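PDB 3EZF: ParA from Salmonella enterica subsp. enterica serovar Newport str. SL317, which probably acts as a P-loop ATPase in DNA partition and, through its winged helix-turn-helix region, as an ADP-responsive DNA-binding transcriptional regulator. Local coordinates for residues T88-Y96 / R137-D146; I173-L182 / I206-V215. All blocks are in the same frame, centred on the assembly; numbering follows the deposited sequence.

In the fold
From the N terminus the chain passes through helix 10-22 and the helices and short strands of the helix-turn-helix region before reaching 88-96, where contact 1 opens. It then enters the parallel sheet through strand 112-116, runs along helix 129-138 and comes back in 137-146, closing a loop of 40 residues and tying the helix-turn-helix region to the ATPase-like domain. Contact 2 begins later, at 173-182, and closes a loop of 23 residues at 206-215 wholly within that second domain, at the end of the outer strand 203-206. The two contacts follow one another in series, neither nested nor crossed, on opposite sides of the chain's centre, with their own centres about 32 Å apart.

Contact 1 of 2, residues T88-Y96 / R137-D146; sequences TIQNVIDIY and RVHQDLLRHD. With SO4 (sulfate ion), chain G.
Residues 89-96 of helix 89-98 lie against the end of helix 129-138 and the 3-10 turn 143-145, with CA atoms 7.1 Å apart at Ile89 and Val138 and 5.9 Å at Ile93 and Arg144. Ile89, Val92, Ile93 and Tyr96, spaced to share one side of the helix, carry most of the contact. Forked Leu143 serves two of them, CD2 lying 3.8 Å from Ile89 CD1 and CD1 3.7 Å from Val92 CG1. Ile93 CD1 sits over one face of the Arg137 guanidinium, 3.7 Å from NH2, an apolar cover for a flat cation. The same NH2 forms a salt bridge to Asp146 OD1 at 3.1 Å and a weak hydrogen bond to O4 of a sulfate ion, probably from the crystallisation liquor, while Asp146 OD2 pairs with Lys103. Arg144 CB makes a CH-pi contact 3.7 Å from the Tyr96 ring centroid and 9° off its normal. Tyr96 OH bonds to Pro53 O. The contact joins the helix-turn-helix region to the ATPase-like domain: Phe44 of strand 43-44 packs on Ile89, Val92 and Leu143, helix 57-69 meets Ile95, and Phe392 of helix 378-400 stacks on His145.

Contact 2 of 2, residues I173-L182 / I206-V215; sequences ILETAAQAML and IPASIDDGFV
The loop and first turn of helix 177-182 approach the loop after strand 203-206 and the start of the next helix, with Thr176 CA 4.7 Å from Ala208 CA. One backbone bond joins them, Ala177 N to Pro207 O at 3.0 Å, the donor nitrogen lying almost straight beyond the C=O (176°), though the N-H itself points off the line (141°). The Pro207 ring packs against Ile173, which is poorly ordered. Thr176 folds its OG1 back over its own backbone (chi1 63°), where it accepts from Gln179 N as the N-cap of the helix and donates to Asp212 OD1 at 2.7 Å, on the syn lone pair. A short hydroxyl suits this double duty, and CG2 is left to pack on Ser209 CB. Asp212 forms a capping box with Ser209, whose N meets OD2 from above the carboxylate plane while OG accepts from Asp211 N. A water accepts from Ala178 N and donates to Asp212 OD2. Two helix N-termini thus meet around one carboxylate, at the end of the outer strand 203-206 in this P-loop NTPase-type domain. Small Ala177 lets Ile206 CG2 approach to 3.5 Å from its CB. Farther along, Leu182 CD1 and Val215 CG1 touch tip to tip at 3.9 Å, both side chains also reaching Leu222 of helix 219-226. Asp211 OD1 forms a salt bridge with Arg293 of the second subunit, and Phe214 packs on Met297 of that subunit.

Contact 1 of 2, residues T88-Y96 / R137-D146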
loop_
_atom_site.group_PDB
_atom_site.type_symbol
_atom_site.label_atom_id
_atom_site.label_comp_id
_atom_site.label_asym_id
_atom_site.label_seq_id
_atom_site.Cartn_x
_atom_site.Cartn_y
_atom_site.Cartn_z
ATOM N N THR A 88 36.185 -11.023 1.685
ATOM C CA THR A 88 34.907 -10.370 1.412
ATOM C C THR A 88 34.253 -10.953 0.170
ATOM O O THR A 88 34.874 -11.694 -0.582
ATOM C CB THR A 88 35.093 -8.898 1.124
ATOM O OG1 THR A 88 35.870 -8.754 -0.078
ATOM C CG2 THR A 88 35.790 -8.223 2.287
ATOM N N ILE A 89 32.997 -10.586 -0.050
ATOM C CA ILE A 89 32.260 -11.054 -1.211
ATOM C C ILE A 89 33.097 -10.823 -2.465
ATOM O O ILE A 89 33.017 -11.604 -3.413
ATOM C CB ILE A 89 30.905 -10.296 -1.385
ATOM C CG1 ILE A 89 29.982 -10.550 -0.186
ATOM C CG2 ILE A 89 30.228 -10.730 -2.685
ATOM C CD1 ILE A 89 29.529 -11.968 -0.063
ATOM N N GLN A 90 33.902 -9.760 -2.476
ATOM C CA GLN A 90 34.731 -9.460 -3.652
ATOM C C GLN A 90 35.942 -10.348 -3.719
ATOM O O GLN A 90 36.333 -10.783 -4.800
ATOM C CB GLN A 90 35.199 -7.999 -3.675
ATOM C CG GLN A 90 34.520 -7.131 -4.744
ATOM C CD GLN A 90 34.671 -7.667 -6.157
ATOM O OE1 GLN A 90 33.739 -7.599 -6.954
ATOM N NE2 GLN A 90 35.840 -8.187 -6.476
ATOM N N ASN A 91 36.552 -10.592 -2.565
ATOM C CA ASN A 91 37.714 -11.473 -2.483
ATOM C C ASN A 91 37.336 -12.845 -3.070
ATOM O O ASN A 91 38.045 -13.380 -3.933
ATOM C CB ASN A 91 38.154 -11.624 -1.023
ATOM C CG ASN A 91 38.647 -10.317 -0.424
ATOM O OD1 ASN A 91 38.991 -10.245 0.763
ATOM N ND2 ASN A 91 38.684 -9.277 -1.240
ATOM N N VAL A 92 36.211 -13.389 -2.597
ATOM C CA VAL A 92 35.690 -14.666 -3.064
ATOM C C VAL A 92 35.443 -14.633 -4.578
ATOM O O VAL A 92 35.800 -15.576 -5.296
ATOM C CB VAL A 92 34.361 -15.020 -2.357
ATOM C CG1 VAL A 92 33.778 -16.328 -2.931
ATOM C CG2 VAL A 92 34.601 -15.158 -0.864
ATOM N N ILE A 93 34.813 -13.562 -5.056
ATOM C CA ILE A 93 34.541 -13.415 -6.480
ATOM C C ILE A 93 35.842 -13.337 -7.254
ATOM O O ILE A 93 35.951 -13.866 -8.356
ATOM C CB ILE A 93 33.739 -12.147 -6.759
ATOM C CG1 ILE A 93 32.338 -12.308 -6.173
ATOM C CG2 ILE A 93 33.710 -11.857 -8.261
ATOM C CD1 ILE A 93 31.522 -11.046 -6.180
ATOM N N ASP A 94 36.835 -12.672 -6.678
ATOM C CA ASP A 94 38.117 -12.560 -7.346
ATOM C C ASP A 94 38.878 -13.891 -7.369
ATOM O O ASP A 94 39.685 -14.131 -8.273
ATOM C CB ASP A 94 38.962 -11.457 -6.699
ATOM C CG ASP A 94 38.477 -10.061 -7.065
ATOM O OD1 ASP A 94 37.951 -9.868 -8.186
ATOM O OD2 ASP A 94 38.637 -9.149 -6.238
ATOM N N ILE A 95 38.626 -14.754 -6.385
ATOM C CA ILE A 95 39.283 -16.055 -6.344
ATOM C C ILE A 95 38.653 -16.901 -7.434
ATOM O O ILE A 95 39.345 -17.668 -8.104
ATOM C CB ILE A 95 39.090 -16.773 -4.983
ATOM C CG1 ILE A 95 40.102 -16.250 -3.959
ATOM C CG2 ILE A 95 39.242 -18.283 -5.163
ATOM C CD1 ILE A 95 39.913 -16.798 -2.586
ATOM N N TYR A 96 37.338 -16.762 -7.601
ATOM C CA TYR A 96 36.604 -17.511 -8.625
ATOM C C TYR A 96 37.060 -17.008 -9.985
ATOM O O TYR A 96 37.054 -17.750 -10.980
ATOM C CB TYR A 96 35.093 -17.285 -8.510
ATOM C CG TYR A 96 34.357 -18.201 -7.567
ATOM C CD1 TYR A 96 33.750 -17.706 -6.420
ATOM C CD2 TYR A 96 34.219 -19.558 -7.852
ATOM C CE1 TYR A 96 33.029 -18.542 -5.579
ATOM C CE2 TYR A 96 33.495 -20.413 -7.015
ATOM C CZ TYR A 96 32.900 -19.899 -5.881
ATOM O OH TYR A 96 32.191 -20.727 -5.030
ATOM N N ARG A 137 22.431 -11.872 -4.887
ATOM C CA ARG A 137 23.781 -11.327 -4.931
ATOM C C ARG A 137 24.790 -12.005 -4.023
ATOM O O ARG A 137 25.827 -12.477 -4.481
ATOM C CB ARG A 137 23.752 -9.827 -4.612
ATOM C CG ARG A 137 24.723 -9.003 -5.424
ATOM C CD ARG A 137 26.158 -9.163 -4.971
ATOM N NE ARG A 137 27.103 -8.998 -6.084
ATOM C CZ ARG A 137 28.291 -8.410 -5.986
ATOM N NH1 ARG A 137 28.693 -7.905 -4.829
ATOM N NH2 ARG A 137 29.086 -8.370 -7.033
ATOM N N VAL A 138 24.485 -12.055 -2.737
ATOM C CA VAL A 138 25.407 -12.625 -1.780
ATOM C C VAL A 138 25.228 -14.101 -1.540
ATOM O O VAL A 138 25.887 -14.661 -0.671
ATOM C CB VAL A 138 25.285 -11.912 -0.430
ATOM C CG1 VAL A 138 25.317 -10.407 -0.633
ATOM C CG2 VAL A 138 24.000 -12.327 0.261
ATOM N N HIS A 139 24.352 -14.746 -2.297
ATOM C CA HIS A 139 24.121 -16.169 -2.087
ATOM C C HIS A 139 25.405 -16.982 -2.022
ATOM O O HIS A 139 26.427 -16.611 -2.600
ATOM C CB HIS A 139 23.234 -16.755 -3.182
ATOM C CG HIS A 139 22.745 -18.139 -2.880
ATOM N ND1 HIS A 139 21.625 -18.383 -2.114
ATOM C CD2 HIS A 139 23.222 -19.355 -3.245
ATOM C CE1 HIS A 139 21.429 -19.689 -2.027
ATOM N NE2 HIS A 139 22.384 -20.296 -2.704
ATOM N N GLN A 140 25.330 -18.103 -1.314
ATOM C CA GLN A 140 26.455 -19.015 -1.139
ATOM C C GLN A 140 26.989 -19.530 -2.474
ATOM O O GLN A 140 28.120 -19.229 -2.861
ATOM C CB GLN A 140 26.016 -20.215 -0.292
ATOM C CG GLN A 140 25.718 -19.895 1.160
ATOM C CD GLN A 140 26.978 -19.866 1.999
ATOM O OE1 GLN A 140 27.922 -19.146 1.689
ATOM N NE2 GLN A 140 27.001 -20.655 3.065
ATOM N N ASP A 141 26.159 -20.310 -3.166
ATOM C CA ASP A 141 26.542 -20.895 -4.441
ATOM C C ASP A 141 26.209 -20.038 -5.631
ATOM O O ASP A 141 26.010 -20.572 -6.726
ATOM C CB ASP A 141 25.873 -22.251 -4.661
ATOM C CG ASP A 141 25.113 -22.725 -3.467
ATOM O OD1 ASP A 141 25.705 -22.721 -2.363
ATOM O OD2 ASP A 141 23.934 -23.111 -3.648
ATOM N N LEU A 142 26.139 -18.726 -5.439
ATOM C CA LEU A 142 25.823 -17.850 -6.550
ATOM C C LEU A 142 26.877 -16.790 -6.704
ATOM O O LEU A 142 26.904 -16.106 -7.721
ATOM C CB LEU A 142 24.451 -17.207 -6.359
ATOM C CG LEU A 142 23.206 -17.833 -7.016
ATOM C CD1 LEU A 142 23.141 -19.326 -6.800
ATOM C CD2 LEU A 142 21.960 -17.165 -6.441
ATOM N N LEU A 143 27.747 -16.663 -5.701
ATOM C CA LEU A 143 28.834 -15.676 -5.728
ATOM C C LEU A 143 29.714 -15.839 -6.965
ATOM O O LEU A 143 30.243 -14.869 -7.500
ATOM C CB LEU A 143 29.707 -15.784 -4.474
ATOM C CG LEU A 143 29.116 -15.506 -3.084
ATOM C CD1 LEU A 143 30.219 -15.633 -2.045
ATOM C CD2 LEU A 143 28.538 -14.122 -3.009
ATOM N N ARG A 144 29.865 -17.071 -7.417
ATOM C CA ARG A 144 30.659 -17.367 -8.603
ATOM C C ARG A 144 30.091 -16.684 -9.838
ATOM O O ARG A 144 30.720 -16.683 -10.896
ATOM C CB ARG A 144 30.652 -18.868 -8.853
ATOM C CG ARG A 144 29.249 -19.445 -8.802
ATOM C CD ARG A 144 29.184 -20.788 -9.473
ATOM N NE ARG A 144 29.516 -20.665 -10.887
ATOM C CZ ARG A 144 29.447 -21.666 -11.749
ATOM N NH1 ARG A 144 29.056 -22.866 -11.319
ATOM N NH2 ARG A 144 29.766 -21.458 -13.026
ATOM N N HIS A 145 28.888 -16.133 -9.713
ATOM C CA HIS A 145 28.239 -15.464 -10.834
ATOM C C HIS A 145 28.536 -13.972 -10.884
ATOM O O HIS A 145 28.350 -13.351 -11.917
ATOM C CB HIS A 145 26.720 -15.661 -10.781
ATOM C CG HIS A 145 26.284 -17.088 -10.882
ATOM N ND1 HIS A 145 26.617 -17.898 -11.944
ATOM C CD2 HIS A 145 25.537 -17.854 -10.044
ATOM C CE1 HIS A 145 26.101 -19.102 -11.760
ATOM N NE2 HIS A 145 25.443 -19.099 -10.615
ATOM N N ASP A 146 28.999 -13.400 -9.776
ATOM C CA ASP A 146 29.302 -11.971 -9.731
ATOM C C ASP A 146 28.086 -11.256 -10.311
ATOM O O ASP A 146 28.215 -10.387 -11.162
ATOM C CB ASP A 146 30.534 -11.663 -10.590
ATOM C CG ASP A 146 31.204 -10.344 -10.215
ATOM O OD1 ASP A 146 30.592 -9.550 -9.475
ATOM O OD2 ASP A 146 32.344 -10.102 -10.667
HETATM S S SO4 G . 30.029 -4.710 -8.253
HETATM O O1 SO4 G . 31.305 -4.047 -8.578
HETATM O O2 SO4 G . 29.637 -5.594 -9.366
HETATM O O3 SO4 G . 28.985 -3.690 -8.038
HETATM O O4 SO4 G . 30.191 -5.503 -7.024
HETATM O O HOH W 1 29.345 -19.389 -5.658
#

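Contact 2 of 2, residues I173-L182 / I206-V215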
loop_
_atom_site.group_PDB
_atom_site.type_symbol
_atom_site.label_atom_id
_atom_site.label_comp_id
_atom_site.label_asym_id
_atom_site.label_seq_id
_atom_site.Cartn_x
_atom_site.Cartn_y
_atom_site.Cartn_z
ATOM N N ILE A 173 16.937 12.001 -2.185
ATOM C CA ILE A 173 17.146 11.676 -3.597
ATOM C C ILE A 173 16.565 12.748 -4.514
ATOM O O ILE A 173 16.046 13.767 -4.046
ATOM C CB ILE A 173 16.499 10.328 -3.968
ATOM C CG1 ILE A 173 17.101 9.198 -3.129
ATOM C CG2 ILE A 173 16.666 10.047 -5.453
ATOM C CD1 ILE A 173 16.362 7.885 -3.254
ATOM N N LEU A 174 16.647 12.515 -5.819
ATOM C CA LEU A 174 16.138 13.486 -6.768
ATOM C C LEU A 174 15.630 12.903 -8.086
ATOM O O LEU A 174 14.579 13.313 -8.586
ATOM C CB LEU A 174 17.223 14.504 -7.125
ATOM C CG LEU A 174 17.789 15.327 -5.967
ATOM C CD1 LEU A 174 18.853 16.294 -6.463
ATOM C CD2 LEU A 174 16.679 16.077 -5.248
ATOM N N GLU A 175 16.351 11.939 -8.645
ATOM C CA GLU A 175 15.947 11.383 -9.925
ATOM C C GLU A 175 15.166 10.072 -9.847
ATOM O O GLU A 175 15.756 8.998 -9.715
ATOM C CB GLU A 175 17.186 11.194 -10.802
ATOM C CG GLU A 175 16.912 11.008 -12.293
ATOM C CD GLU A 175 16.469 12.286 -12.963
ATOM O OE1 GLU A 175 16.484 12.352 -14.215
ATOM O OE2 GLU A 175 16.101 13.225 -12.230
ATOM N N THR A 176 13.843 10.157 -9.931
ATOM C CA THR A 176 13.024 8.961 -9.899
ATOM C C THR A 176 13.017 8.347 -11.296
ATOM O O THR A 176 13.406 8.991 -12.275
ATOM C CB THR A 176 11.575 9.269 -9.504
ATOM O OG1 THR A 176 10.984 10.121 -10.491
ATOM C CG2 THR A 176 11.517 9.935 -8.133
ATOM N N ALA A 177 12.580 7.092 -11.380
ATOM C CA ALA A 177 12.518 6.361 -12.640
ATOM C C ALA A 177 11.531 7.021 -13.604
ATOM O O ALA A 177 11.792 7.133 -14.808
ATOM C CB ALA A 177 12.117 4.913 -12.375
ATOM N N ALA A 178 10.398 7.460 -13.071
ATOM C CA ALA A 178 9.389 8.110 -13.894
ATOM C C ALA A 178 9.982 9.358 -14.537
ATOM O O ALA A 178 9.766 9.630 -15.713
ATOM C CB ALA A 178 8.184 8.470 -13.050
ATOM N N GLN A 179 10.745 10.104 -13.747
ATOM C CA GLN A 179 11.385 11.319 -14.218
ATOM C C GLN A 179 12.508 11.006 -15.211
ATOM O O GLN A 179 12.584 11.631 -16.273
ATOM C CB GLN A 179 11.919 12.106 -13.025
ATOM C CG GLN A 179 10.822 12.614 -12.084
ATOM C CD GLN A 179 11.355 13.051 -10.717
ATOM O OE1 GLN A 179 10.578 13.328 -9.798
ATOM N NE2 GLN A 179 12.680 13.110 -10.580
ATOM N N ALA A 180 13.363 10.036 -14.885
ATOM C CA ALA A 180 14.459 9.665 -15.776
ATOM C C ALA A 180 13.950 9.287 -17.158
ATOM O O ALA A 180 14.566 9.623 -18.171
ATOM C CB ALA A 180 15.241 8.537 -15.194
ATOM N N MET A 181 12.816 8.602 -17.217
ATOM C CA MET A 181 12.257 8.197 -18.504
ATOM C C MET A 181 11.856 9.396 -19.350
ATOM O O MET A 181 12.018 9.404 -20.562
ATOM C CB MET A 181 11.026 7.329 -18.294
ATOM C CG MET A 181 11.274 6.040 -17.557
ATOM S SD MET A 181 9.675 5.238 -17.059
ATOM C CE MET A 181 9.262 4.501 -18.578
ATOM N N LEU A 182 11.306 10.407 -18.700
ATOM C CA LEU A 182 10.857 11.599 -19.406
ATOM C C LEU A 182 11.999 12.523 -19.834
ATOM O O LEU A 182 11.872 13.254 -20.820
ATOM C CB LEU A 182 9.849 12.371 -18.539
ATOM C CG LEU A 182 8.487 11.694 -18.326
ATOM C CD1 LEU A 182 7.614 12.524 -17.371
ATOM C CD2 LEU A 182 7.802 11.531 -19.676
ATOM N N ILE A 206 17.014 2.306 -8.792
ATOM C CA ILE A 206 16.586 3.579 -9.387
ATOM C C ILE A 206 15.353 3.910 -8.567
ATOM O O ILE A 206 14.306 3.297 -8.740
ATOM C CB ILE A 206 16.162 3.475 -10.865
ATOM C CG1 ILE A 206 17.387 3.371 -11.773
ATOM C CG2 ILE A 206 15.401 4.718 -11.264
ATOM C CD1 ILE A 206 17.052 3.411 -13.279
ATOM N N PRO A 207 15.463 4.896 -7.665
ATOM C CA PRO A 207 14.393 5.346 -6.768
ATOM C C PRO A 207 13.062 5.830 -7.366
ATOM O O PRO A 207 12.961 6.162 -8.554
ATOM C CB PRO A 207 15.096 6.420 -5.926
ATOM C CG PRO A 207 16.067 7.031 -6.916
ATOM C CD PRO A 207 16.628 5.804 -7.600
ATOM N N ALA A 208 12.047 5.843 -6.503
ATOM C CA ALA A 208 10.702 6.285 -6.841
ATOM C C ALA A 208 10.316 7.418 -5.879
ATOM O O ALA A 208 11.056 7.736 -4.942
ATOM C CB ALA A 208 9.712 5.125 -6.705
ATOM N N SER A 209 9.156 8.019 -6.109
ATOM C CA SER A 209 8.682 9.096 -5.257
ATOM C C SER A 209 7.173 9.063 -5.167
ATOM O O SER A 209 6.518 8.357 -5.932
ATOM C CB SER A 209 9.106 10.444 -5.816
ATOM O OG SER A 209 8.498 11.483 -5.072
ATOM N N ILE A 210 6.619 9.825 -4.230
ATOM C CA ILE A 210 5.172 9.883 -4.088
ATOM C C ILE A 210 4.692 10.851 -5.163
ATOM O O ILE A 210 3.496 10.936 -5.461
ATOM C CB ILE A 210 4.742 10.396 -2.691
ATOM C CG1 ILE A 210 3.217 10.441 -2.588
ATOM C CG2 ILE A 210 5.315 11.776 -2.447
ATOM C CD1 ILE A 210 2.554 9.079 -2.762
ATOM N N ASP A 211 5.648 11.580 -5.736
ATOM C CA ASP A 211 5.355 12.538 -6.791
ATOM C C ASP A 211 4.983 11.823 -8.093
ATOM O O ASP A 211 4.062 12.253 -8.821
ATOM C CB ASP A 211 6.563 13.430 -7.062
ATOM C CG ASP A 211 6.426 14.789 -6.432
ATOM O OD1 ASP A 211 5.269 15.236 -6.260
ATOM O OD2 ASP A 211 7.470 15.413 -6.123
ATOM N N ASP A 212 5.711 10.738 -8.376
ATOM C CA ASP A 212 5.519 9.940 -9.592
ATOM C C ASP A 212 4.067 9.557 -9.839
ATOM O O ASP A 212 3.661 9.380 -10.983
ATOM C CB ASP A 212 6.394 8.679 -9.548
ATOM C CG ASP A 212 7.887 9.001 -9.514
ATOM O OD1 ASP A 212 8.276 10.043 -10.088
ATOM O OD2 ASP A 212 8.669 8.211 -8.930
ATOM N N GLY A 213 3.291 9.425 -8.765
ATOM C CA GLY A 213 1.885 9.088 -8.904
ATOM C C GLY A 213 1.213 10.171 -9.730
ATOM O O GLY A 213 0.427 9.901 -10.638
ATOM N N PHE A 214 1.529 11.418 -9.411
ATOM C CA PHE A 214 0.990 12.546 -10.156
ATOM C C PHE A 214 1.491 12.494 -11.592
ATOM O O PHE A 214 0.732 12.704 -12.536
ATOM C CB PHE A 214 1.395 13.851 -9.469
ATOM C CG PHE A 214 0.693 14.055 -8.161
ATOM C CD1 PHE A 214 1.092 13.357 -7.025
ATOM C CD2 PHE A 214 -0.465 14.819 -8.099
ATOM C CE1 PHE A 214 0.333 13.406 -5.852
ATOM C CE2 PHE A 214 -1.220 14.868 -6.932
ATOM C CZ PHE A 214 -0.825 14.162 -5.811
ATOM N N VAL A 215 2.774 12.191 -11.746
ATOM C CA VAL A 215 3.381 12.085 -13.060
ATOM C C VAL A 215 2.549 11.141 -13.925
ATOM O O VAL A 215 2.251 11.453 -15.084
ATOM C CB VAL A 215 4.837 11.538 -12.963
ATOM C CG1 VAL A 215 5.479 11.464 -14.342
ATOM C CG2 VAL A 215 5.660 12.413 -12.047
HETATM O O HOH W 2 9.821 6.146 -10.362
#